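Local coordinates for protein pyruvate carboxylase n-terminal domain (PDB 1ULZ) that is the biotin carboxylase subunit of a pyruvate carboxylase, an ATP-grasp family protein present here as an assembly of two chains, at residues A[355-360]-A[407-412]; A[366-371]-A[385-390]. The protein carries 1 engineered substitution. All blocks are in the same frame, centred on the assembly; numbering follows the deposited sequence.

Interaction 1: residues A[355-360]-A[407-412]; sequences ERYYVP and ETYEIT
R356 and E410 form a salt bridge beside a short, weakly bonded antiparallel pair, strands 357-358 and 410-411, in the C-terminal part of this biotin carboxylase; R356 comes just before the first strand. R356 NE lies 2.7 Å from E410 OE1; the oxygen sits over one face of the guanidinium, whose plane is turned 47° from the carboxylate, so this is not a flat two-pronged pairing. A closely placed water also lies between R356 NH2 and OE1, while E410 OE2 pairs with R40 of the second subunit. T412 is held through both backbone and side chain: its O accepts from E355 N at 2.7 Å, its N donates to R356 O, and its OG1 takes R356 N at 2.8 Å. With chi1 at 63°, OG1 stands between T412's own N and carbonyl carbon, turned to the amide of R356. Y358 N gives a backbone bond to E410 O. On the face carrying Y357 and I411, Y357 CD2 packs on I411 CG1. The Y357 and Y409 hydroxyls are hydrogen-bonded, OH to OH 2.8 Å, with ring planes 54° apart, and Y357 OH also bonds H369. P360 closes the far end by a CH-pi contact, its CD lying 3.6 Å from the Y409 ring centroid.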
ATOM      1  N   GLU A 355     -14.391 -18.725   6.055  1.00 29.07           N
ATOM      2  CA  GLU A 355     -15.725 -18.412   5.557  1.00 30.20           C
ATOM      3  C   GLU A 355     -15.773 -16.925   5.199  1.00 29.43           C
ATOM      4  O   GLU A 355     -15.578 -16.565   4.039  1.00 30.79           O
ATOM      5  CB  GLU A 355     -16.774 -18.765   6.616  1.00 32.90           C
ATOM      6  CG  GLU A 355     -16.599 -20.187   7.134  1.00 39.46           C
ATOM      7  CD  GLU A 355     -17.654 -20.599   8.142  1.00 44.24           C
ATOM      8  OE1 GLU A 355     -18.325 -19.710   8.717  1.00 45.88           O
ATOM      9  OE2 GLU A 355     -17.797 -21.825   8.372  1.00 47.24           O
ATOM     10  N   ARG A 356     -16.015 -16.051   6.169  1.00 27.93           N
ATOM     11  CA  ARG A 356     -16.036 -14.627   5.843  1.00 27.74           C
ATOM     12  C   ARG A 356     -14.587 -14.151   5.780  1.00 26.38           C
ATOM     13  O   ARG A 356     -13.733 -14.621   6.531  1.00 25.46           O
ATOM     14  CB  ARG A 356     -16.854 -13.842   6.874  1.00 29.79           C
ATOM     15  CG  ARG A 356     -18.264 -14.414   7.026  1.00 33.77           C
ATOM     16  CD  ARG A 356     -19.318 -13.400   7.459  1.00 39.65           C
ATOM     17  NE  ARG A 356     -19.137 -12.923   8.825  1.00 44.23           N
ATOM     18  CZ  ARG A 356     -20.123 -12.449   9.588  1.00 47.61           C
ATOM     19  NH1 ARG A 356     -21.368 -12.393   9.123  1.00 47.05           N
ATOM     20  NH2 ARG A 356     -19.865 -12.022  10.822  1.00 49.19           N
ATOM     21  N   TYR A 357     -14.302 -13.246   4.854  1.00 24.43           N
ATOM     22  CA  TYR A 357     -12.943 -12.751   4.686  1.00 23.58           C
ATOM     23  C   TYR A 357     -12.942 -11.373   4.041  1.00 22.62           C
ATOM     24  O   TYR A 357     -13.286 -11.230   2.868  1.00 21.18           O
ATOM     25  CB  TYR A 357     -12.140 -13.740   3.819  1.00 22.33           C
ATOM     26  CG  TYR A 357     -10.648 -13.452   3.735  1.00 22.07           C
ATOM     27  CD1 TYR A 357     -10.068 -13.011   2.549  1.00 20.48           C
ATOM     28  CD2 TYR A 357      -9.829 -13.603   4.846  1.00 20.55           C
ATOM     29  CE1 TYR A 357      -8.723 -12.728   2.478  1.00 19.64           C
ATOM     30  CE2 TYR A 357      -8.477 -13.320   4.784  1.00 18.84           C
ATOM     31  CZ  TYR A 357      -7.929 -12.881   3.601  1.00 20.76           C
ATOM     32  OH  TYR A 357      -6.587 -12.567   3.548  1.00 20.72           O
ATOM     33  N   TYR A 358     -12.584 -10.355   4.823  1.00 21.45           N
ATOM     34  CA  TYR A 358     -12.509  -8.991   4.313  1.00 20.98           C
ATOM     35  C   TYR A 358     -11.123  -8.428   4.593  1.00 21.11           C
ATOM     36  O   TYR A 358     -10.668  -8.384   5.737  1.00 22.18           O
ATOM     37  CB  TYR A 358     -13.584  -8.092   4.941  1.00 19.76           C
ATOM     38  CG  TYR A 358     -13.420  -6.637   4.559  1.00 20.04           C
ATOM     39  CD1 TYR A 358     -12.786  -5.741   5.415  1.00 18.77           C
ATOM     40  CD2 TYR A 358     -13.840  -6.171   3.315  1.00 18.60           C
ATOM     41  CE1 TYR A 358     -12.571  -4.424   5.048  1.00 19.27           C
ATOM     42  CE2 TYR A 358     -13.627  -4.857   2.934  1.00 20.15           C
ATOM     43  CZ  TYR A 358     -12.989  -3.987   3.805  1.00 21.39           C
ATOM     44  OH  TYR A 358     -12.739  -2.690   3.421  1.00 20.96           O
ATOM     45  N   VAL A 359     -10.459  -7.997   3.529  1.00 21.22           N
ATOM     46  CA  VAL A 359      -9.110  -7.460   3.611  1.00 21.04           C
ATOM     47  C   VAL A 359      -9.114  -5.943   3.732  1.00 20.89           C
ATOM     48  O   VAL A 359      -9.698  -5.246   2.907  1.00 19.31           O
ATOM     49  CB  VAL A 359      -8.296  -7.847   2.351  1.00 21.94           C
ATOM     50  CG1 VAL A 359      -6.858  -7.380   2.493  1.00 21.82           C
ATOM     51  CG2 VAL A 359      -8.351  -9.350   2.138  1.00 22.92           C
ATOM     52  N   PRO A 360      -8.468  -5.413   4.780  1.00 20.28           N
ATOM     53  CA  PRO A 360      -8.413  -3.962   4.975  1.00 19.30           C
ATOM     54  C   PRO A 360      -7.485  -3.314   3.962  1.00 19.48           C
ATOM     55  O   PRO A 360      -6.537  -3.947   3.482  1.00 19.53           O
ATOM     56  CB  PRO A 360      -7.900  -3.821   6.405  1.00 20.72           C
ATOM     57  CG  PRO A 360      -7.032  -5.033   6.575  1.00 22.62           C
ATOM     58  CD  PRO A 360      -7.869  -6.126   5.921  1.00 20.34           C
ATOM     59  N   GLU A 407      -8.468  -4.222  13.443  1.00 18.72           N
ATOM     60  CA  GLU A 407      -9.848  -4.156  13.904  1.00 20.20           C
ATOM     61  C   GLU A 407     -10.854  -4.257  12.752  1.00 21.46           C
ATOM     62  O   GLU A 407     -12.016  -4.571  12.971  1.00 21.83           O
ATOM     63  CB  GLU A 407     -10.089  -2.862  14.709  1.00 21.72           C
ATOM     64  CG  GLU A 407      -9.302  -2.794  16.027  1.00 23.53           C
ATOM     65  CD  GLU A 407      -9.569  -1.535  16.837  1.00 25.30           C
ATOM     66  OE1 GLU A 407      -9.964  -0.506  16.252  1.00 26.25           O
ATOM     67  OE2 GLU A 407      -9.362  -1.564  18.069  1.00 27.81           O
ATOM     68  N   THR A 408     -10.407  -4.008  11.523  1.00 21.08           N
ATOM     69  CA  THR A 408     -11.312  -4.082  10.379  1.00 20.54           C
ATOM     70  C   THR A 408     -11.103  -5.338   9.538  1.00 21.78           C
ATOM     71  O   THR A 408     -11.756  -5.514   8.513  1.00 20.36           O
ATOM     72  CB  THR A 408     -11.143  -2.865   9.446  1.00 21.30           C
ATOM     73  OG1 THR A 408      -9.825  -2.873   8.881  1.00 21.29           O
ATOM     74  CG2 THR A 408     -11.354  -1.571  10.211  1.00 19.68           C
ATOM     75  N   TYR A 409     -10.196  -6.207   9.974  1.00 21.43           N
ATOM     76  CA  TYR A 409      -9.888  -7.436   9.240  1.00 22.61           C
ATOM     77  C   TYR A 409     -10.829  -8.560   9.655  1.00 23.83           C
ATOM     78  O   TYR A 409     -10.630  -9.184  10.698  1.00 25.54           O
ATOM     79  CB  TYR A 409      -8.438  -7.842   9.521  1.00 20.89           C
ATOM     80  CG  TYR A 409      -7.723  -8.584   8.404  1.00 20.95           C
ATOM     81  CD1 TYR A 409      -6.352  -8.430   8.223  1.00 21.29           C
ATOM     82  CD2 TYR A 409      -8.402  -9.433   7.542  1.00 21.75           C
ATOM     83  CE1 TYR A 409      -5.676  -9.094   7.219  1.00 22.48           C
ATOM     84  CE2 TYR A 409      -7.728 -10.113   6.527  1.00 22.06           C
ATOM     85  CZ  TYR A 409      -6.363  -9.931   6.373  1.00 23.38           C
ATOM     86  OH  TYR A 409      -5.678 -10.577   5.371  1.00 22.25           O
ATOM     87  N   GLU A 410     -11.849  -8.828   8.847  1.00 24.06           N
ATOM     88  CA  GLU A 410     -12.784  -9.895   9.191  1.00 24.97           C
ATOM     89  C   GLU A 410     -12.348 -11.252   8.641  1.00 24.03           C
ATOM     90  O   GLU A 410     -12.021 -11.385   7.466  1.00 23.08           O
ATOM     91  CB  GLU A 410     -14.196  -9.593   8.676  1.00 25.04           C
ATOM     92  CG  GLU A 410     -15.226 -10.584   9.224  1.00 28.19           C
ATOM     93  CD  GLU A 410     -16.641 -10.368   8.708  1.00 28.78           C
ATOM     94  OE1 GLU A 410     -17.590 -10.738   9.428  1.00 32.07           O
ATOM     95  OE2 GLU A 410     -16.816  -9.852   7.588  1.00 29.08           O
ATOM     96  N   ILE A 411     -12.342 -12.253   9.512  1.00 24.17           N
ATOM     97  CA  ILE A 411     -11.984 -13.617   9.141  1.00 23.87           C
ATOM     98  C   ILE A 411     -12.766 -14.576  10.041  1.00 24.45           C
ATOM     99  O   ILE A 411     -12.636 -14.517  11.265  1.00 24.16           O
ATOM    100  CB  ILE A 411     -10.476 -13.907   9.358  1.00 23.91           C
ATOM    101  CG1 ILE A 411      -9.619 -12.984   8.494  1.00 23.34           C
ATOM    102  CG2 ILE A 411     -10.180 -15.360   9.027  1.00 22.85           C
ATOM    103  CD1 ILE A 411      -8.134 -13.284   8.577  1.00 23.29           C
ATOM    104  N   THR A 412     -13.591 -15.435   9.447  1.00 24.48           N
ATOM    105  CA  THR A 412     -14.343 -16.415  10.231  1.00 25.12           C
ATOM    106  C   THR A 412     -14.125 -17.811   9.660  1.00 25.67           C
ATOM    107  O   THR A 412     -13.674 -17.965   8.525  1.00 25.77           O
ATOM    108  CB  THR A 412     -15.868 -16.122  10.254  1.00 24.21           C
ATOM    109  OG1 THR A 412     -16.404 -16.218   8.928  1.00 25.27           O
ATOM    110  CG2 THR A 412     -16.135 -14.736  10.819  1.00 23.87           C
TER
HETATM  111  O   HOH W   1     -17.641 -11.413  11.793  1.00 39.66           O

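Interaction 2: residues A[366-371]-A[385-390]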
ATOM      1  N   ARG A 366      -0.538  -2.336   3.493  1.00 17.93           N
ATOM      2  CA  ARG A 366      -0.110  -3.317   2.504  1.00 17.58           C
ATOM      3  C   ARG A 366      -0.465  -4.718   2.989  1.00 17.96           C
ATOM      4  O   ARG A 366      -0.279  -5.049   4.165  1.00 19.41           O
ATOM      5  CB  ARG A 366       1.400  -3.214   2.274  1.00 18.89           C
ATOM      6  CG  ARG A 366       1.973  -4.296   1.360  1.00 17.78           C
ATOM      7  CD  ARG A 366       3.462  -4.081   1.127  1.00 18.69           C
ATOM      8  NE  ARG A 366       4.075  -5.215   0.441  1.00 19.12           N
ATOM      9  CZ  ARG A 366       5.367  -5.305   0.145  1.00 19.95           C
ATOM     10  NH1 ARG A 366       6.200  -4.325   0.475  1.00 14.96           N
ATOM     11  NH2 ARG A 366       5.825  -6.378  -0.488  1.00 19.61           N
ATOM     12  N   VAL A 367      -0.978  -5.542   2.085  1.00 16.08           N
ATOM     13  CA  VAL A 367      -1.348  -6.900   2.444  1.00 17.81           C
ATOM     14  C   VAL A 367      -0.688  -7.928   1.529  1.00 18.47           C
ATOM     15  O   VAL A 367      -0.757  -7.812   0.304  1.00 19.73           O
ATOM     16  CB  VAL A 367      -2.886  -7.107   2.383  1.00 18.62           C
ATOM     17  CG1 VAL A 367      -3.234  -8.530   2.806  1.00 20.23           C
ATOM     18  CG2 VAL A 367      -3.594  -6.090   3.281  1.00 18.09           C
ATOM     19  N   GLU A 368      -0.033  -8.913   2.137  1.00 17.86           N
ATOM     20  CA  GLU A 368       0.623 -10.003   1.413  1.00 18.97           C
ATOM     21  C   GLU A 368      -0.156 -11.283   1.730  1.00 19.45           C
ATOM     22  O   GLU A 368      -0.070 -11.800   2.839  1.00 20.04           O
ATOM     23  CB  GLU A 368       2.071 -10.176   1.885  1.00 19.20           C
ATOM     24  CG  GLU A 368       3.029  -9.043   1.549  1.00 18.55           C
ATOM     25  CD  GLU A 368       3.324  -8.917   0.062  1.00 20.81           C
ATOM     26  OE1 GLU A 368       3.494  -9.960  -0.611  1.00 21.64           O
ATOM     27  OE2 GLU A 368       3.399  -7.770  -0.430  1.00 19.52           O
ATOM     28  N   HIS A 369      -0.922 -11.797   0.775  1.00 20.85           N
ATOM     29  CA  HIS A 369      -1.691 -13.010   1.047  1.00 21.11           C
ATOM     30  C   HIS A 369      -2.113 -13.797  -0.190  1.00 22.34           C
ATOM     31  O   HIS A 369      -1.998 -13.331  -1.326  1.00 20.33           O
ATOM     32  CB  HIS A 369      -2.953 -12.665   1.848  1.00 20.76           C
ATOM     33  CG  HIS A 369      -4.009 -11.974   1.041  1.00 21.64           C
ATOM     34  ND1 HIS A 369      -5.330 -11.929   1.426  1.00 22.63           N
ATOM     35  CD2 HIS A 369      -3.942 -11.330  -0.149  1.00 22.30           C
ATOM     36  CE1 HIS A 369      -6.035 -11.293   0.506  1.00 21.53           C
ATOM     37  NE2 HIS A 369      -5.216 -10.921  -0.461  1.00 22.32           N
ATOM     38  N   ALA A 370      -2.623 -14.998   0.060  1.00 22.44           N
ATOM     39  CA  ALA A 370      -3.109 -15.882  -0.994  1.00 23.89           C
ATOM     40  C   ALA A 370      -4.495 -16.384  -0.580  1.00 24.41           C
ATOM     41  O   ALA A 370      -5.020 -17.340  -1.148  1.00 25.85           O
ATOM     42  CB  ALA A 370      -2.158 -17.059  -1.166  1.00 23.22           C
ATOM     43  N   ALA A 371      -5.091 -15.708   0.400  1.00 23.54           N
ATOM     44  CA  ALA A 371      -6.382 -16.114   0.927  1.00 24.13           C
ATOM     45  C   ALA A 371      -7.627 -15.459   0.336  1.00 24.25           C
ATOM     46  O   ALA A 371      -7.575 -14.415  -0.313  1.00 23.37           O
ATOM     47  CB  ALA A 371      -6.386 -15.938   2.440  1.00 24.94           C
ATOM     48  N   ILE A 385      -2.122 -17.059   7.186  1.00 25.13           N
ATOM     49  CA  ILE A 385      -3.239 -16.688   6.328  1.00 24.24           C
ATOM     50  C   ILE A 385      -2.831 -15.453   5.526  1.00 23.14           C
ATOM     51  O   ILE A 385      -3.065 -15.374   4.324  1.00 22.23           O
ATOM     52  CB  ILE A 385      -4.493 -16.334   7.148  1.00 26.08           C
ATOM     53  CG1 ILE A 385      -4.917 -17.534   7.993  1.00 26.53           C
ATOM     54  CG2 ILE A 385      -5.620 -15.893   6.211  1.00 23.39           C
ATOM     55  CD1 ILE A 385      -6.046 -17.227   8.939  1.00 25.84           C
ATOM     56  N   ALA A 386      -2.214 -14.492   6.207  1.00 21.82           N
ATOM     57  CA  ALA A 386      -1.778 -13.261   5.561  1.00 21.89           C
ATOM     58  C   ALA A 386      -0.740 -12.513   6.387  1.00 21.12           C
ATOM     59  O   ALA A 386      -0.532 -12.804   7.561  1.00 20.84           O
ATOM     60  CB  ALA A 386      -2.981 -12.352   5.314  1.00 19.70           C
ATOM     61  N   LYS A 387      -0.081 -11.554   5.749  1.00 19.78           N
ATOM     62  CA  LYS A 387       0.893 -10.709   6.420  1.00 19.03           C
ATOM     63  C   LYS A 387       0.404  -9.281   6.241  1.00 18.49           C
ATOM     64  O   LYS A 387       0.381  -8.763   5.124  1.00 17.74           O
ATOM     65  CB  LYS A 387       2.286 -10.856   5.806  1.00 17.09           C
ATOM     66  CG  LYS A 387       2.922 -12.213   6.031  1.00 19.65           C
ATOM     67  CD  LYS A 387       4.376 -12.234   5.587  1.00 19.89           C
ATOM     68  CE  LYS A 387       4.526 -11.897   4.116  1.00 18.65           C
ATOM     69  NZ  LYS A 387       5.893 -12.219   3.621  1.00 21.50           N
ATOM     70  N   LEU A 388      -0.007  -8.663   7.342  1.00 17.87           N
ATOM     71  CA  LEU A 388      -0.498  -7.289   7.322  1.00 17.99           C
ATOM     72  C   LEU A 388       0.629  -6.335   7.707  1.00 18.11           C
ATOM     73  O   LEU A 388       1.224  -6.464   8.776  1.00 17.50           O
ATOM     74  CB  LEU A 388      -1.663  -7.138   8.301  1.00 16.86           C
ATOM     75  CG  LEU A 388      -2.261  -5.740   8.452  1.00 18.05           C
ATOM     76  CD1 LEU A 388      -2.843  -5.263   7.117  1.00 17.56           C
ATOM     77  CD2 LEU A 388      -3.333  -5.779   9.531  1.00 16.84           C
ATOM     78  N   ILE A 389       0.918  -5.382   6.827  1.00 19.45           N
ATOM     79  CA  ILE A 389       1.981  -4.413   7.059  1.00 19.52           C
ATOM     80  C   ILE A 389       1.456  -2.982   6.952  1.00 20.20           C
ATOM     81  O   ILE A 389       0.763  -2.640   5.994  1.00 20.81           O
ATOM     82  CB  ILE A 389       3.125  -4.588   6.027  1.00 19.34           C
ATOM     83  CG1 ILE A 389       3.601  -6.039   6.008  1.00 18.22           C
ATOM     84  CG2 ILE A 389       4.285  -3.655   6.363  1.00 19.08           C
ATOM     85  CD1 ILE A 389       3.084  -6.828   4.840  1.00 17.62           C
ATOM     86  N   THR A 390       1.783  -2.153   7.940  1.00 20.20           N
ATOM     87  CA  THR A 390       1.353  -0.757   7.941  1.00 20.95           C
ATOM     88  C   THR A 390       2.548   0.184   8.066  1.00 22.70           C
ATOM     89  O   THR A 390       3.501  -0.097   8.798  1.00 22.53           O
ATOM     90  CB  THR A 390       0.372  -0.448   9.105  1.00 21.43           C
ATOM     91  OG1 THR A 390       0.997  -0.745  10.364  1.00 21.81           O
ATOM     92  CG2 THR A 390      -0.910  -1.262   8.956  1.00 20.00           C
TER
HETATM   93  O   HOH W   2       5.553 -11.426   0.772  1.00 17.74           O
HETATM   94  O   HOH W   3      -1.919 -16.617   2.501  1.00 23.65           O
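The edge of an antiparallel sheet is formed where strand 365-369 pairs with strand 384-392, and four backbone bonds fix the register. R366 and I389 are a hydrogen-bonded pair: R366 N reaches I389 O at 2.8 Å, and I389 N returns to R366 O, each donor nearly in line with the carbonyl it meets. Two residues on, E368 and K387 repeat the pattern, with E368 N to K387 O at 3.0 Å and K387 N back to E368 O. V367 and L388 form the non-hydrogen-bonded pair between them, with V367 CG2 4.0 Å from L388 CD1.

Within this chain, strand 365-369 is the outermost of eight in the sheet, and strand 384-392 has strand 332-339 along its other side. There I385 and A386 both face I338, a classic beta bulge. Beyond the regular pairing, A371 CB rests 3.8 Å from I385 CG2.

Charged R366, E368 and K387 share one face with I389, and R366 and I389 both pack there on P297 and M301 of helix 296-303. E368 bends at chi2 (-68°), bringing its carboxylate back along its own strand to R366. R366 NE and NH2 both grip the single oxygen E368 OE2, side-on and in the guanidinium plane, NE at 2.8 Å; R366 NH1 has a second acid partner in E300. E368 OE1 accepts from water 2, which also takes a hydrogen from K387 NZ, bridging charges 5.4 Å apart from E368 OE1 to K387 NZ. K387 NZ is further bound by V294 O and E12. The aliphatic part of the lysine still packs directly, with K387 CE 3.7 Å from E368 CB.

On the other face, H369 CB abuts A386 CB at 3.5 Å.

Interaction 2 is nested in the chain loop closed by interaction 1, and their centres lie about 12 Å apart. They meet through side chains: Y357 OH is 2.5 Å from H369 ND1, a probable hydrogen bond, and Y409 OH packs 3.2 Å from A386 CB. V359 CG2 also lies 3.4 Å from H369 CE1. The two-stranded pair 357-358/410-411 is thus packed against the V367, H369 and A386 face of the larger sheet. Both contacts reach the second subunit. H369 O and NE2 bond to Y358 OH and V359 O of the second subunit, whose Y358 ring stacks on H369, so H369 joins interaction 2 to interaction 1 both within its chain and across the dimer.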